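TRNA(Phe) 7-((3-amino-3-carboxypropyl)-4-demethylwyosine(37)-N(4))-methyltransferase 1 (Pyrococcus horikoshii, PDB 2IT3) probably methylates N-4 of a 4-demethylwyosine derivative in tRNA(Phe), using S-adenosyl-L-methionine as methyl donor. Local coordinates at residues A[55-60]-A[72-77]; A[63-68]-A[94-99]; A[99-104]-A[153-158]. All coordinates share one frame; numbering follows the deposited sequence.

Overall arrangement
From the N terminus, strand 48-63 runs out, turns through a loop and returns as strand 73-78. Contact 1 closes this hairpin by pairing 55-60 with 72-77. Contact 2 starts inside the hairpin loop, at 63-68, and reaches forward to 94-99, past helix 84-92. Its segments alternate with those of contact 1, so the two cross, and they touch through Val-60 and Leu-75 on Leu-99. Contact 3 follows in series and shares Leu-99 with contact 2. It pairs 99-104 with 153-158 and closes a loop of 48 residues. Strand 98-112 lies beside strand 48-63, so contacts 1 and 3 build one antiparallel sheet. Contact 2 ties the hairpin loop to it by one bridge.

Contact 1 of 3, residues A[55-60]-A[72-77]; sequences SGRISV and AKWLGK
Trp-74 turns the edge of its indole to Ser-59. The ring nitrogen NE1 of Trp-74 lies 3.1 Å from CB of Ser-59, and that CB sits near the plane of the ring. The serine hydroxyl is also close to NE1, but the angle is too poor for a hydrogen bond. At the benzo end of the same ring comes Arg-57. Its NH2 is 3.8 Å from Trp-74 CZ2, and the two side chains cross at about a right angle. The guanidinium is tilted 50° from the indole plane and is not stacked flat on it.

Lys-77 runs over Ser-59, with its CG 3.7 Å from the serine OG. The lysine chain bends at chi3 (63°), which carries its ammonium end back to Arg-57. There NZ of Lys-77 stands 3.2 Å from NE of Arg-57. Both are donors of like charge, so this approach probably costs some energy.

Beneath these side chains is the ladder of a beta hairpin, broken by a classic beta bulge. Leu-75 and Gly-76 both face Val-60. The carbonyl O of Val-60 takes a bond from Leu-75 N at 2.6 Å and a weak one from Gly-76 N at 3.2 Å. In return, Val-60 N donates to Gly-76 O at 3.0 Å. The chain turns a corner at Leu-75.

On the sheet face of Val-60, its CG1 meets Leu-75 CB at 4.0 Å, the two side chains crossing nearly at right angles. Both lean on Leu-99 of strand 98-112. That strand also pairs with 55-60 through backbone bonds of Ser-59 with Leu-102 and Arg-57 with Arg-104. Lys-93 NZ bonds to the carbonyl O of Leu-75.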
ATOM      1  N   SER A  55      15.415   2.388   0.545  1.00 31.03           N
ATOM      2  CA  SER A  55      15.137   2.909  -0.785  1.00 30.13           C
ATOM      3  C   SER A  55      14.342   1.889  -1.608  1.00 30.38           C
ATOM      4  O   SER A  55      14.092   0.772  -1.163  1.00 29.35           O
ATOM      5  CB  SER A  55      16.447   3.264  -1.505  1.00 31.20           C
ATOM      6  OG  SER A  55      17.242   2.117  -1.753  1.00 28.42           O
ATOM      7  N   GLY A  56      13.945   2.290  -2.806  1.00 30.17           N
ATOM      8  CA  GLY A  56      13.189   1.397  -3.663  1.00 29.98           C
ATOM      9  C   GLY A  56      13.956   0.110  -3.910  1.00 31.19           C
ATOM     10  O   GLY A  56      15.173   0.051  -3.705  1.00 29.92           O
ATOM     11  N   ARG A  57      13.248  -0.933  -4.320  1.00 30.57           N
ATOM     12  CA  ARG A  57      13.908  -2.192  -4.597  1.00 30.32           C
ATOM     13  C   ARG A  57      13.062  -3.103  -5.459  1.00 29.54           C
ATOM     14  O   ARG A  57      11.826  -3.084  -5.399  1.00 26.23           O
ATOM     15  CB  ARG A  57      14.278  -2.915  -3.303  1.00 32.23           C
ATOM     16  CG  ARG A  57      13.113  -3.519  -2.563  1.00 35.66           C
ATOM     17  CD  ARG A  57      13.600  -4.457  -1.472  1.00 47.11           C
ATOM     18  NE  ARG A  57      12.671  -5.568  -1.260  1.00 55.80           N
ATOM     19  CZ  ARG A  57      11.442  -5.435  -0.775  1.00 58.59           C
ATOM     20  NH1 ARG A  57      10.987  -4.233  -0.438  1.00 61.10           N
ATOM     21  NH2 ARG A  57      10.659  -6.498  -0.652  1.00 58.50           N
ATOM     22  N   ILE A  58      13.758  -3.885  -6.273  1.00 27.63           N
ATOM     23  CA  ILE A  58      13.151  -4.851  -7.163  1.00 27.27           C
ATOM     24  C   ILE A  58      13.578  -6.190  -6.582  1.00 27.02           C
ATOM     25  O   ILE A  58      14.681  -6.313  -6.053  1.00 26.24           O
ATOM     26  CB  ILE A  58      13.694  -4.679  -8.595  1.00 27.69           C
ATOM     27  CG1 ILE A  58      13.335  -3.282  -9.110  1.00 27.12           C
ATOM     28  CG2 ILE A  58      13.155  -5.783  -9.499  1.00 26.55           C
ATOM     29  CD1 ILE A  58      13.835  -2.982 -10.538  1.00 28.48           C
ATOM     30  N   SER A  59      12.704  -7.188  -6.648  1.00 26.44           N
ATOM     31  CA  SER A  59      13.034  -8.496  -6.104  1.00 26.66           C
ATOM     32  C   SER A  59      12.296  -9.611  -6.806  1.00 26.07           C
ATOM     33  O   SER A  59      11.312  -9.383  -7.509  1.00 24.52           O
ATOM     34  CB  SER A  59      12.675  -8.572  -4.616  1.00 25.92           C
ATOM     35  OG  SER A  59      13.421  -7.646  -3.858  1.00 32.37           O
ATOM     36  N   VAL A  60      12.780 -10.825  -6.562  1.00 27.19           N
ATOM     37  CA  VAL A  60      12.218 -12.051  -7.102  1.00 27.88           C
ATOM     38  C   VAL A  60      12.172 -12.970  -5.888  1.00 29.37           C
ATOM     39  O   VAL A  60      13.204 -13.206  -5.263  1.00 26.87           O
ATOM     40  CB  VAL A  60      13.151 -12.667  -8.170  1.00 28.05           C
ATOM     41  CG1 VAL A  60      12.615 -14.019  -8.626  1.00 27.77           C
ATOM     42  CG2 VAL A  60      13.287 -11.717  -9.358  1.00 29.77           C
ATOM     43  N   ALA A  72       8.879 -17.012   3.178  1.00 50.13           N
ATOM     44  CA  ALA A  72       9.304 -16.305   1.985  1.00 46.93           C
ATOM     45  C   ALA A  72      10.802 -16.425   1.778  1.00 45.64           C
ATOM     46  O   ALA A  72      11.599 -16.211   2.696  1.00 44.57           O
ATOM     47  CB  ALA A  72       8.916 -14.853   2.075  1.00 46.50           C
ATOM     48  N   LYS A  73      11.175 -16.781   0.558  1.00 42.89           N
ATOM     49  CA  LYS A  73      12.570 -16.921   0.195  1.00 40.93           C
ATOM     50  C   LYS A  73      12.820 -15.996  -0.988  1.00 38.58           C
ATOM     51  O   LYS A  73      12.112 -16.064  -1.989  1.00 38.79           O
ATOM     52  CB  LYS A  73      12.869 -18.368  -0.196  1.00 41.26           C
ATOM     53  CG  LYS A  73      14.256 -18.568  -0.782  1.00 44.46           C
ATOM     54  CD  LYS A  73      14.460 -20.000  -1.234  1.00 49.65           C
ATOM     55  CE  LYS A  73      15.796 -20.165  -1.950  1.00 53.35           C
ATOM     56  NZ  LYS A  73      16.017 -21.571  -2.390  1.00 53.10           N
ATOM     57  N   TRP A  74      13.815 -15.126  -0.864  1.00 36.01           N
ATOM     58  CA  TRP A  74      14.151 -14.188  -1.930  1.00 34.37           C
ATOM     59  C   TRP A  74      15.224 -14.749  -2.858  1.00 32.50           C
ATOM     60  O   TRP A  74      16.320 -15.080  -2.425  1.00 33.08           O
ATOM     61  CB  TRP A  74      14.609 -12.859  -1.321  1.00 34.97           C
ATOM     62  CG  TRP A  74      13.524 -11.812  -1.327  1.00 36.04           C
ATOM     63  CD1 TRP A  74      13.366 -10.803  -2.238  1.00 34.42           C
ATOM     64  CD2 TRP A  74      12.407 -11.719  -0.433  1.00 37.48           C
ATOM     65  NE1 TRP A  74      12.226 -10.092  -1.967  1.00 35.40           N
ATOM     66  CE2 TRP A  74      11.614 -10.630  -0.867  1.00 37.25           C
ATOM     67  CE3 TRP A  74      11.995 -12.448   0.691  1.00 40.29           C
ATOM     68  CZ2 TRP A  74      10.432 -10.254  -0.219  1.00 37.20           C
ATOM     69  CZ3 TRP A  74      10.817 -12.071   1.336  1.00 38.80           C
ATOM     70  CH2 TRP A  74      10.052 -10.985   0.877  1.00 37.56           C
ATOM     71  N   LEU A  75      14.902 -14.863  -4.140  1.00 29.85           N
ATOM     72  CA  LEU A  75      15.848 -15.404  -5.113  1.00 28.44           C
ATOM     73  C   LEU A  75      16.737 -14.312  -5.695  1.00 28.65           C
ATOM     74  O   LEU A  75      17.714 -14.595  -6.381  1.00 29.73           O
ATOM     75  CB  LEU A  75      15.085 -16.127  -6.226  1.00 28.16           C
ATOM     76  CG  LEU A  75      14.056 -17.116  -5.662  1.00 27.87           C
ATOM     77  CD1 LEU A  75      13.139 -17.619  -6.749  1.00 28.92           C
ATOM     78  CD2 LEU A  75      14.777 -18.263  -4.985  1.00 29.41           C
ATOM     79  N   GLY A  76      16.394 -13.062  -5.416  1.00 28.73           N
ATOM     80  CA  GLY A  76      17.177 -11.948  -5.907  1.00 29.10           C
ATOM     81  C   GLY A  76      16.648 -10.639  -5.358  1.00 28.94           C
ATOM     82  O   GLY A  76      15.435 -10.487  -5.192  1.00 28.84           O
ATOM     83  N   LYS A  77      17.550  -9.703  -5.069  1.00 29.69           N
ATOM     84  CA  LYS A  77      17.182  -8.388  -4.540  1.00 31.39           C
ATOM     85  C   LYS A  77      18.070  -7.310  -5.124  1.00 30.87           C
ATOM     86  O   LYS A  77      19.291  -7.393  -5.026  1.00 30.11           O
ATOM     87  CB  LYS A  77      17.325  -8.327  -3.014  1.00 32.70           C
ATOM     88  CG  LYS A  77      16.340  -9.163  -2.231  1.00 38.14           C
ATOM     89  CD  LYS A  77      16.149  -8.603  -0.823  1.00 41.71           C
ATOM     90  CE  LYS A  77      15.546  -7.210  -0.877  1.00 45.17           C
ATOM     91  NZ  LYS A  77      15.110  -6.705   0.457  1.00 50.59           N
TER

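Contact 2 of 3, residues A[63-68]-A[94-99]; sequences MPHFGD and HRSGQL
Ser-96 sets its OG against N and CB of Phe-66. The OG takes a weak hydrogen bond from Phe-66 N at 2.9 Å, bent to 118° at the hydrogen. The same OG of Ser-96 lies 3.1 Å from CB of Phe-66, and the serine CB lies 3.6 Å from that Phe-66 CB. The torsion chi1 of 66° sets OG between the serine's own N and carbonyl carbon, facing the 63-68 loop. His-65 is next to it, with ND1 3.7 Å from Ser-96 OG. Gly-67 N lies over one face of the histidine ring, toward its rim.

Closer to the sheet, Met-63, a selenomethionine, and Gln-98 form an antiparallel hydrogen-bonded pair. Met-63 N donates to Gln-98 O at 2.7 Å, in the carbonyl plane. Gln-98 N bonds back to Met-63 O, whose place is less certain. A cis peptide bond then leads into Pro-64, whose CD comes within 4.1 Å of Gly-97 CA. Gly-97 has a positive phi, and a side chain there would run into Pro-64 O. The glycine lets the two chains lie this close.

The amide of Gln-98 has its main partner further along its own strand, where OE1 accepts from Trp-100 NE1, and the side chain also packs on Ile-176 of the second subunit. With an alanine here, the indole nitrogen of Trp-100 would probably lose its acceptor.

Glu-62 serves both segments, with OE1 bonded to His-94 ND1 and Arg-95 N and OE2 bonded weakly to His-65 ND1. The hold of the hairpin loop on 94-99 thus rests chiefly on the Met-63 and Gln-98 main-chain pair and on this carboxylate. The serine bond adds little and apolar packing is slight, so the contact is likely to depend on these polar groups.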
HETATM    1  N   MSE A  63       6.907 -18.005  -2.627  1.00 51.61           N
HETATM    2  CA  MSE A  63       6.093 -18.145  -1.426  1.00 58.02           C
HETATM    3  C   MSE A  63       4.789 -18.877  -1.737  1.00 58.43           C
HETATM    4  O   MSE A  63       4.131 -18.584  -2.736  1.00 58.74           O
HETATM    5  CB  MSE A  63       5.782 -16.758  -0.869  1.00 56.97           C
HETATM    6  CG  MSE A  63       4.645 -16.709   0.122  1.00 60.97           C
HETATM    7 SE   MSE A  63       4.366 -14.900   0.720  1.00 69.72          SE
HETATM    8  CE  MSE A  63       5.500 -14.943   2.270  1.00 65.91           C
ATOM      9  N   PRO A  64       4.385 -19.825  -0.876  1.00 60.15           N
ATOM     10  CA  PRO A  64       5.072 -20.242   0.349  1.00 61.41           C
ATOM     11  C   PRO A  64       6.204 -21.226   0.074  1.00 62.65           C
ATOM     12  O   PRO A  64       5.962 -22.362  -0.334  1.00 62.46           O
ATOM     13  CB  PRO A  64       3.953 -20.870   1.163  1.00 61.74           C
ATOM     14  CG  PRO A  64       3.151 -21.549   0.105  1.00 60.49           C
ATOM     15  CD  PRO A  64       3.070 -20.486  -0.975  1.00 60.30           C
ATOM     16  N   HIS A  65       7.437 -20.782   0.298  1.00 64.48           N
ATOM     17  CA  HIS A  65       8.605 -21.626   0.086  1.00 66.45           C
ATOM     18  C   HIS A  65       8.428 -22.956   0.813  1.00 67.81           C
ATOM     19  O   HIS A  65       7.644 -23.057   1.755  1.00 67.73           O
ATOM     20  CB  HIS A  65       9.864 -20.919   0.591  1.00 66.08           C
ATOM     21  CG  HIS A  65      11.112 -21.737   0.456  1.00 67.26           C
ATOM     22  ND1 HIS A  65      11.513 -22.291  -0.741  1.00 67.57           N
ATOM     23  CD2 HIS A  65      12.053 -22.086   1.365  1.00 68.10           C
ATOM     24  CE1 HIS A  65      12.646 -22.947  -0.563  1.00 67.80           C
ATOM     25  NE2 HIS A  65      12.995 -22.838   0.706  1.00 67.68           N
ATOM     26  N   PHE A  66       9.152 -23.975   0.363  1.00 69.73           N
ATOM     27  CA  PHE A  66       9.127 -25.308   0.953  1.00 71.85           C
ATOM     28  C   PHE A  66      10.539 -25.844   1.210  1.00 72.40           C
ATOM     29  O   PHE A  66      11.035 -26.723   0.516  1.00 72.94           O
ATOM     30  CB  PHE A  66       8.394 -26.231  -0.022  1.00 72.70           C
ATOM     31  CG  PHE A  66       8.073 -27.534   0.643  1.00 74.87           C
ATOM     32  CD1 PHE A  66       7.064 -27.589   1.595  1.00 76.08           C
ATOM     33  CD2 PHE A  66       8.775 -28.677   0.296  1.00 76.49           C
ATOM     34  CE1 PHE A  66       6.761 -28.796   2.207  1.00 77.86           C
ATOM     35  CE2 PHE A  66       8.463 -29.886   0.914  1.00 77.04           C
ATOM     36  CZ  PHE A  66       7.459 -29.950   1.872  1.00 76.64           C
ATOM     37  N   GLY A  67      11.210 -25.261   2.225  1.00 72.92           N
ATOM     38  CA  GLY A  67      12.593 -25.655   2.483  1.00 73.97           C
ATOM     39  C   GLY A  67      12.994 -25.485   3.952  1.00 74.58           C
ATOM     40  O   GLY A  67      12.660 -26.283   4.820  1.00 75.17           O
ATOM     41  N   ASP A  68      13.782 -24.421   4.204  1.00 74.87           N
ATOM     42  CA  ASP A  68      14.280 -24.188   5.556  1.00 74.92           C
ATOM     43  C   ASP A  68      13.190 -23.661   6.489  1.00 74.39           C
ATOM     44  O   ASP A  68      13.407 -22.775   7.306  1.00 75.05           O
ATOM     45  CB  ASP A  68      15.420 -23.173   5.475  1.00 75.45           C
ATOM     46  CG  ASP A  68      16.425 -23.458   6.582  1.00 75.87           C
ATOM     47  OD1 ASP A  68      16.076 -23.239   7.743  1.00 74.33           O
ATOM     48  OD2 ASP A  68      17.537 -23.881   6.278  1.00 77.35           O
ATOM     49  N   HIS A  94      13.926 -20.830  -8.864  1.00 36.40           N
ATOM     50  CA  HIS A  94      12.600 -21.132  -8.329  1.00 36.97           C
ATOM     51  C   HIS A  94      12.358 -22.633  -8.199  1.00 38.40           C
ATOM     52  O   HIS A  94      12.676 -23.393  -9.109  1.00 38.58           O
ATOM     53  CB  HIS A  94      11.515 -20.543  -9.226  1.00 35.04           C
ATOM     54  CG  HIS A  94      10.126 -20.906  -8.802  1.00 34.43           C
ATOM     55  ND1 HIS A  94       9.736 -20.934  -7.482  1.00 31.68           N
ATOM     56  CD2 HIS A  94       9.042 -21.278  -9.523  1.00 30.56           C
ATOM     57  CE1 HIS A  94       8.471 -21.309  -7.407  1.00 31.09           C
ATOM     58  NE2 HIS A  94       8.027 -21.523  -8.631  1.00 28.70           N
ATOM     59  N   ARG A  95      11.776 -23.049  -7.076  1.00 39.40           N
ATOM     60  CA  ARG A  95      11.485 -24.462  -6.843  1.00 40.36           C
ATOM     61  C   ARG A  95      10.055 -24.736  -6.372  1.00 40.44           C
ATOM     62  O   ARG A  95       9.342 -25.524  -6.989  1.00 40.50           O
ATOM     63  CB  ARG A  95      12.472 -25.052  -5.829  1.00 40.70           C
ATOM     64  CG  ARG A  95      13.922 -25.008  -6.280  1.00 43.52           C
ATOM     65  CD  ARG A  95      14.123 -25.750  -7.596  1.00 46.90           C
ATOM     66  NE  ARG A  95      15.389 -25.385  -8.221  1.00 51.04           N
ATOM     67  CZ  ARG A  95      15.752 -25.743  -9.447  1.00 53.12           C
ATOM     68  NH1 ARG A  95      14.942 -26.489 -10.193  1.00 54.75           N
ATOM     69  NH2 ARG A  95      16.922 -25.346  -9.931  1.00 53.07           N
ATOM     70  N   SER A  96       9.630 -24.082  -5.295  1.00 40.51           N
ATOM     71  CA  SER A  96       8.291 -24.315  -4.766  1.00 40.25           C
ATOM     72  C   SER A  96       7.514 -23.051  -4.446  1.00 40.49           C
ATOM     73  O   SER A  96       8.075 -21.960  -4.345  1.00 41.47           O
ATOM     74  CB  SER A  96       8.365 -25.168  -3.503  1.00 41.08           C
ATOM     75  OG  SER A  96       9.019 -24.465  -2.457  1.00 42.85           O
ATOM     76  N   GLY A  97       6.211 -23.219  -4.265  1.00 39.15           N
ATOM     77  CA  GLY A  97       5.364 -22.086  -3.961  1.00 37.47           C
ATOM     78  C   GLY A  97       5.126 -21.206  -5.173  1.00 35.53           C
ATOM     79  O   GLY A  97       5.398 -21.581  -6.314  1.00 35.64           O
ATOM     80  N   GLN A  98       4.613 -20.016  -4.918  1.00 34.36           N
ATOM     81  CA  GLN A  98       4.334 -19.073  -5.982  1.00 33.58           C
ATOM     82  C   GLN A  98       5.564 -18.210  -6.217  1.00 31.73           C
ATOM     83  O   GLN A  98       6.250 -17.820  -5.276  1.00 34.20           O
ATOM     84  CB  GLN A  98       3.161 -18.193  -5.581  1.00 33.68           C
ATOM     85  CG  GLN A  98       2.112 -18.943  -4.781  1.00 37.00           C
ATOM     86  CD  GLN A  98       1.087 -18.009  -4.188  1.00 41.36           C
ATOM     87  OE1 GLN A  98       1.421 -16.910  -3.724  1.00 37.74           O
ATOM     88  NE2 GLN A  98      -0.170 -18.440  -4.186  1.00 40.10           N
ATOM     89  N   LEU A  99       5.836 -17.918  -7.479  1.00 30.80           N
ATOM     90  CA  LEU A  99       6.969 -17.095  -7.840  1.00 29.69           C
ATOM     91  C   LEU A  99       6.469 -15.708  -8.164  1.00 28.72           C
ATOM     92  O   LEU A  99       5.590 -15.545  -9.020  1.00 28.42           O
ATOM     93  CB  LEU A  99       7.685 -17.677  -9.062  1.00 29.00           C
ATOM     94  CG  LEU A  99       8.837 -16.841  -9.616  1.00 27.61           C
ATOM     95  CD1 LEU A  99       9.924 -16.658  -8.551  1.00 25.06           C
ATOM     96  CD2 LEU A  99       9.388 -17.534 -10.849  1.00 27.38           C
TER

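Contact 3 of 3, residues A[99-104]-A[153-158]; sequences LWFLVR and MDVLLG
Val-103 and Met-153 pack tightest in this strand pair. They lie side by side and point the same way, with Val-103 CG2 only 3.4 Å from CB of the selenomethionine Met-153. On the same face, Phe-101 CB meets Leu-157 CD1 at 3.5 Å, and Val-155 CG2 lies near the plane of the Phe-101 ring, at its edge.

The face of Trp-100, Leu-102, Asp-154 and Leu-156 is looser, and its Arg-104 end is partly exposed. Trp-100 has Leu-156 CD1 over one ring face, 4.1 Å from its CZ2. Arg-104 makes a salt bridge to Asp-154, with NH2 2.8 Å from OD2, while OD1 of this aspartate has a second partner in Arg-152. The NH2 bond enters on the syn side of the carboxylate, 34° out of its plane. Arg-104 NH1 also donates to Val-103 O at 3.2 Å, and weakly to Met-153 O and Asp-154 OD1. The bonds to Asp-154 OD2 and Val-103 O probably limit the turning of the guanidinium. Leu-102 CD1 lies over one of its faces, toward the rim.

A regular antiparallel ladder joins the strands, with bonds such as Phe-101 N to Val-155 O at 2.8 Å. It ends in a classic beta bulge, where Leu-157 and Gly-158 both face Leu-99.

The outer edge of strand 153-158 meets the second subunit: Asp-154 N bonds to OD2 of Asp-154 of that subunit, and Leu-156 O to OH of its Tyr-169. The apolar face of Phe-101 is covered by helix 167-194, through Ile-173 and Ala-177, and by helix 84-92, through Val-87 and Ile-91. Strand 48-63 flanks segment 99-104 along its other edge.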
ATOM      1  N   LEU A  99       5.836 -17.918  -7.479  1.00 30.80           N
ATOM      2  CA  LEU A  99       6.969 -17.095  -7.840  1.00 29.69           C
ATOM      3  C   LEU A  99       6.469 -15.708  -8.164  1.00 28.72           C
ATOM      4  O   LEU A  99       5.590 -15.545  -9.020  1.00 28.42           O
ATOM      5  CB  LEU A  99       7.685 -17.677  -9.062  1.00 29.00           C
ATOM      6  CG  LEU A  99       8.837 -16.841  -9.616  1.00 27.61           C
ATOM      7  CD1 LEU A  99       9.924 -16.658  -8.551  1.00 25.06           C
ATOM      8  CD2 LEU A  99       9.388 -17.534 -10.849  1.00 27.38           C
ATOM      9  N   TRP A 100       7.054 -14.718  -7.491  1.00 27.53           N
ATOM     10  CA  TRP A 100       6.692 -13.313  -7.656  1.00 26.63           C
ATOM     11  C   TRP A 100       7.851 -12.396  -8.006  1.00 27.20           C
ATOM     12  O   TRP A 100       8.959 -12.557  -7.507  1.00 27.33           O
ATOM     13  CB  TRP A 100       6.091 -12.739  -6.363  1.00 27.46           C
ATOM     14  CG  TRP A 100       4.858 -13.413  -5.880  1.00 28.25           C
ATOM     15  CD1 TRP A 100       4.783 -14.570  -5.161  1.00 27.92           C
ATOM     16  CD2 TRP A 100       3.506 -13.005  -6.137  1.00 26.83           C
ATOM     17  NE1 TRP A 100       3.467 -14.912  -4.963  1.00 29.14           N
ATOM     18  CE2 TRP A 100       2.663 -13.971  -5.551  1.00 26.57           C
ATOM     19  CE3 TRP A 100       2.927 -11.919  -6.809  1.00 29.70           C
ATOM     20  CZ2 TRP A 100       1.258 -13.886  -5.616  1.00 29.31           C
ATOM     21  CZ3 TRP A 100       1.531 -11.833  -6.874  1.00 27.57           C
ATOM     22  CH2 TRP A 100       0.717 -12.812  -6.283  1.00 28.41           C
ATOM     23  N   PHE A 101       7.572 -11.416  -8.855  1.00 27.33           N
ATOM     24  CA  PHE A 101       8.551 -10.403  -9.197  1.00 27.14           C
ATOM     25  C   PHE A 101       7.939  -9.142  -8.569  1.00 26.44           C
ATOM     26  O   PHE A 101       6.835  -8.723  -8.940  1.00 26.90           O
ATOM     27  CB  PHE A 101       8.693 -10.287 -10.716  1.00 27.29           C
ATOM     28  CG  PHE A 101       9.475  -9.088 -11.166  1.00 29.88           C
ATOM     29  CD1 PHE A 101       8.838  -7.871 -11.388  1.00 33.65           C
ATOM     30  CD2 PHE A 101      10.851  -9.168 -11.353  1.00 31.55           C
ATOM     31  CE1 PHE A 101       9.560  -6.746 -11.791  1.00 31.73           C
ATOM     32  CE2 PHE A 101      11.584  -8.054 -11.752  1.00 33.74           C
ATOM     33  CZ  PHE A 101      10.938  -6.841 -11.972  1.00 33.60           C
ATOM     34  N   LEU A 102       8.646  -8.560  -7.605  1.00 26.28           N
ATOM     35  CA  LEU A 102       8.164  -7.393  -6.873  1.00 26.81           C
ATOM     36  C   LEU A 102       8.928  -6.091  -7.095  1.00 25.23           C
ATOM     37  O   LEU A 102      10.119  -6.085  -7.370  1.00 24.78           O
ATOM     38  CB  LEU A 102       8.181  -7.683  -5.368  1.00 28.71           C
ATOM     39  CG  LEU A 102       7.703  -9.036  -4.842  1.00 27.75           C
ATOM     40  CD1 LEU A 102       7.980  -9.094  -3.350  1.00 29.23           C
ATOM     41  CD2 LEU A 102       6.205  -9.238  -5.129  1.00 30.52           C
ATOM     42  N   VAL A 103       8.204  -4.987  -6.992  1.00 25.52           N
ATOM     43  CA  VAL A 103       8.779  -3.659  -7.100  1.00 25.54           C
ATOM     44  C   VAL A 103       8.214  -2.992  -5.865  1.00 26.63           C
ATOM     45  O   VAL A 103       6.990  -2.928  -5.710  1.00 27.22           O
ATOM     46  CB  VAL A 103       8.273  -2.872  -8.335  1.00 25.89           C
ATOM     47  CG1 VAL A 103       8.857  -1.460  -8.320  1.00 24.77           C
ATOM     48  CG2 VAL A 103       8.654  -3.600  -9.627  1.00 23.96           C
ATOM     49  N   ARG A 104       9.091  -2.531  -4.982  1.00 25.35           N
ATOM     50  CA  ARG A 104       8.666  -1.865  -3.759  1.00 24.57           C
ATOM     51  C   ARG A 104       9.210  -0.441  -3.738  1.00 26.52           C
ATOM     52  O   ARG A 104      10.378  -0.190  -4.061  1.00 24.26           O
ATOM     53  CB  ARG A 104       9.155  -2.637  -2.524  1.00 26.27           C
ATOM     54  CG  ARG A 104       8.476  -4.004  -2.332  1.00 25.98           C
ATOM     55  CD  ARG A 104       7.000  -3.838  -1.984  1.00 27.98           C
ATOM     56  NE  ARG A 104       6.301  -5.116  -1.802  1.00 30.92           N
ATOM     57  CZ  ARG A 104       5.685  -5.784  -2.775  1.00 33.18           C
ATOM     58  NH1 ARG A 104       5.683  -5.305  -4.012  1.00 28.47           N
ATOM     59  NH2 ARG A 104       5.048  -6.917  -2.505  1.00 33.91           N
HETATM   60  N   MSE A 153       4.593  -2.988  -7.562  1.00 32.07           N
HETATM   61  CA  MSE A 153       4.316  -4.061  -8.509  1.00 34.56           C
HETATM   62  C   MSE A 153       4.409  -5.422  -7.836  1.00 30.81           C
HETATM   63  O   MSE A 153       5.335  -5.681  -7.071  1.00 32.63           O
HETATM   64  CB  MSE A 153       5.296  -4.042  -9.683  1.00 33.85           C
HETATM   65  CG  MSE A 153       4.989  -3.033 -10.764  1.00 36.23           C
HETATM   66 SE   MSE A 153       6.148  -3.322 -12.275  1.00 45.20          SE
HETATM   67  CE  MSE A 153       4.952  -4.399 -13.347  1.00 38.88           C
ATOM     68  N   ASP A 154       3.443  -6.283  -8.139  1.00 28.95           N
ATOM     69  CA  ASP A 154       3.381  -7.641  -7.617  1.00 27.92           C
ATOM     70  C   ASP A 154       3.026  -8.575  -8.787  1.00 27.17           C
ATOM     71  O   ASP A 154       1.854  -8.879  -9.019  1.00 27.58           O
ATOM     72  CB  ASP A 154       2.308  -7.737  -6.525  1.00 26.68           C
ATOM     73  CG  ASP A 154       2.677  -6.963  -5.273  1.00 28.97           C
ATOM     74  OD1 ASP A 154       2.709  -5.718  -5.330  1.00 33.44           O
ATOM     75  OD2 ASP A 154       2.937  -7.602  -4.229  1.00 28.06           O
ATOM     76  N   VAL A 155       4.038  -9.026  -9.517  1.00 27.75           N
ATOM     77  CA  VAL A 155       3.819  -9.885 -10.675  1.00 26.10           C
ATOM     78  C   VAL A 155       3.992 -11.380 -10.435  1.00 26.08           C
ATOM     79  O   VAL A 155       5.071 -11.836 -10.061  1.00 27.19           O
ATOM     80  CB  VAL A 155       4.755  -9.481 -11.835  1.00 25.48           C
ATOM     81  CG1 VAL A 155       4.428 -10.299 -13.074  1.00 24.36           C
ATOM     82  CG2 VAL A 155       4.624  -7.989 -12.125  1.00 25.76           C
ATOM     83  N   LEU A 156       2.918 -12.139 -10.647  1.00 26.36           N
ATOM     84  CA  LEU A 156       2.953 -13.597 -10.494  1.00 26.80           C
ATOM     85  C   LEU A 156       3.603 -14.142 -11.759  1.00 27.55           C
ATOM     86  O   LEU A 156       3.105 -13.900 -12.848  1.00 28.18           O
ATOM     87  CB  LEU A 156       1.534 -14.160 -10.385  1.00 27.92           C
ATOM     88  CG  LEU A 156       1.415 -15.687 -10.360  1.00 27.05           C
ATOM     89  CD1 LEU A 156       1.803 -16.227  -8.970  1.00 21.81           C
ATOM     90  CD2 LEU A 156      -0.023 -16.080 -10.706  1.00 26.47           C
ATOM     91  N   LEU A 157       4.709 -14.871 -11.624  1.00 29.86           N
ATOM     92  CA  LEU A 157       5.399 -15.401 -12.805  1.00 31.45           C
ATOM     93  C   LEU A 157       5.395 -16.913 -12.919  1.00 32.08           C
ATOM     94  O   LEU A 157       5.709 -17.455 -13.980  1.00 30.76           O
ATOM     95  CB  LEU A 157       6.846 -14.919 -12.835  1.00 30.37           C
ATOM     96  CG  LEU A 157       7.050 -13.405 -12.863  1.00 30.17           C
ATOM     97  CD1 LEU A 157       8.535 -13.113 -12.758  1.00 31.17           C
ATOM     98  CD2 LEU A 157       6.457 -12.824 -14.142  1.00 31.17           C
ATOM     99  N   GLY A 158       5.055 -17.595 -11.833  1.00 32.12           N
ATOM    100  CA  GLY A 158       5.040 -19.039 -11.874  1.00 33.77           C
ATOM    101  C   GLY A 158       4.635 -19.662 -10.563  1.00 35.88           C
ATOM    102  O   GLY A 158       4.398 -18.962  -9.572  1.00 36.76           O
TER